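Local coordinates for mitochondrial edited mRNA stability factor 1 (PDB 6NL1), which probably processes the 5' ends of mitochondrial mRNAs in Trypanosoma brucei, has a Nudix domain and can bind GDP, at residues A[264-268]-A[269-273]. Residues are numbered along the deposited sequence; the frame is centred on the assembly and turned at random.
Sequences ITVDA and SNVYP
The carboxylate of D267 is met by S269 from opposite sides of its plane, both times at OD2. The hydroxyl OG of S269 comes to OD2 on the anti side at 2.7 Å, the nearer of the two to the plane. The backbone N of S269 reaches the same OD2 from above the plane, 37° out of it and at 3.1 Å. OD2 thus accepts two bonds from a single residue two positions on, an Asx turn in which S269 supplies its hydroxyl as well. D267 gets there with CG anti to its own backbone N (chi1 -171°), which swings the carboxylate forward along the chain. The carboxamide oxygen OD1 of N270 accepts from a water 2.8 Å away, and that water in turn takes the backbone N-H of D267. The main chain itself winds into a short 3-10 turn, with N of N270 bonded to O of D267 at 2.9 Å and N of V271 to O of A268 at 3.2 Å. Beneath, CG2 of V266 and CG2 of V271 touch at 3.7 Å, their side chains crossing at about a right angle; both also pack on L203 of strand 200-207 and on helix 250-262. K251 of that helix bonds to the carbonyl oxygens of A268 and V271. D267 therefore closes an Asx turn at the start of the 3-10 turn 268-270, between helix 250-262 and strand 272-277 of the Nudix domain; D267, S269 and N270 are exposed to solvent, whereas V271 is buried. Two donors on one oxygen would probably keep the D267 carboxylate ionised.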
# COMPACT_ATOMS: atom_id res chain seq x y z
N ILE A 264 -13.20 13.65 2.08
CA ILE A 264 -12.75 14.87 2.76
C ILE A 264 -11.71 15.65 1.95
O ILE A 264 -10.72 15.10 1.46
CB ILE A 264 -12.15 14.56 4.14
CG1 ILE A 264 -13.22 13.98 5.07
CG2 ILE A 264 -11.53 15.82 4.77
CD1 ILE A 264 -12.66 13.48 6.39
N THR A 265 -11.94 16.95 1.83
CA THR A 265 -10.99 17.84 1.19
C THR A 265 -10.24 18.65 2.24
O THR A 265 -10.87 19.36 3.03
CB THR A 265 -11.71 18.82 0.23
OG1 THR A 265 -12.37 18.09 -0.80
CG2 THR A 265 -10.71 19.80 -0.40
N VAL A 266 -8.92 18.52 2.28
CA VAL A 266 -8.10 19.38 3.14
C VAL A 266 -7.18 20.24 2.31
O VAL A 266 -6.81 19.88 1.19
CB VAL A 266 -7.20 18.58 4.12
CG1 VAL A 266 -8.01 18.02 5.27
CG2 VAL A 266 -6.41 17.50 3.36
N ASP A 267 -6.79 21.39 2.86
CA ASP A 267 -5.85 22.26 2.17
C ASP A 267 -4.40 21.88 2.49
O ASP A 267 -4.07 21.59 3.64
CB ASP A 267 -6.12 23.73 2.55
CG ASP A 267 -5.32 24.70 1.70
OD1 ASP A 267 -5.80 25.07 0.61
OD2 ASP A 267 -4.20 25.08 2.11
N ALA A 268 -3.55 21.90 1.48
CA ALA A 268 -2.14 21.52 1.64
C ALA A 268 -1.43 22.21 2.82
O ALA A 268 -0.53 21.62 3.43
CB ALA A 268 -1.37 21.75 0.34
N SER A 269 -1.82 23.45 3.12
CA SER A 269 -1.15 24.22 4.17
C SER A 269 -1.45 23.70 5.58
O SER A 269 -0.76 24.04 6.53
CB SER A 269 -1.51 25.71 4.07
OG SER A 269 -2.90 25.91 4.29
N ASN A 270 -2.48 22.86 5.69
CA ASN A 270 -2.85 22.24 6.96
C ASN A 270 -2.40 20.80 7.07
O ASN A 270 -2.71 20.12 8.05
CB ASN A 270 -4.36 22.32 7.15
CG ASN A 270 -4.86 23.74 7.24
OD1 ASN A 270 -5.85 24.11 6.61
ND2 ASN A 270 -4.16 24.56 8.01
N VAL A 271 -1.67 20.33 6.07
CA VAL A 271 -1.20 18.95 6.02
C VAL A 271 0.29 18.91 6.31
O VAL A 271 1.09 19.51 5.59
CB VAL A 271 -1.47 18.32 4.63
CG1 VAL A 271 -1.03 16.86 4.58
CG2 VAL A 271 -2.95 18.44 4.29
N TYR A 272 0.66 18.20 7.37
CA TYR A 272 2.05 18.17 7.82
C TYR A 272 2.65 16.77 7.75
O TYR A 272 2.14 15.85 8.38
CB TYR A 272 2.14 18.69 9.27
CG TYR A 272 1.67 20.12 9.42
CD1 TYR A 272 2.56 21.19 9.27
CD2 TYR A 272 0.34 20.40 9.72
CE1 TYR A 272 2.12 22.50 9.39
CE2 TYR A 272 -0.10 21.72 9.86
CZ TYR A 272 0.80 22.76 9.70
OH TYR A 272 0.36 24.06 9.83
N PRO A 273 3.76 16.61 7.00
CA PRO A 273 4.45 15.31 7.01
C PRO A 273 5.00 15.04 8.40
O PRO A 273 5.36 15.99 9.09
CB PRO A 273 5.59 15.50 6.01
CG PRO A 273 5.78 17.00 5.89
CD PRO A 273 4.39 17.59 6.10
O HOH W 1 -7.72 22.28 5.51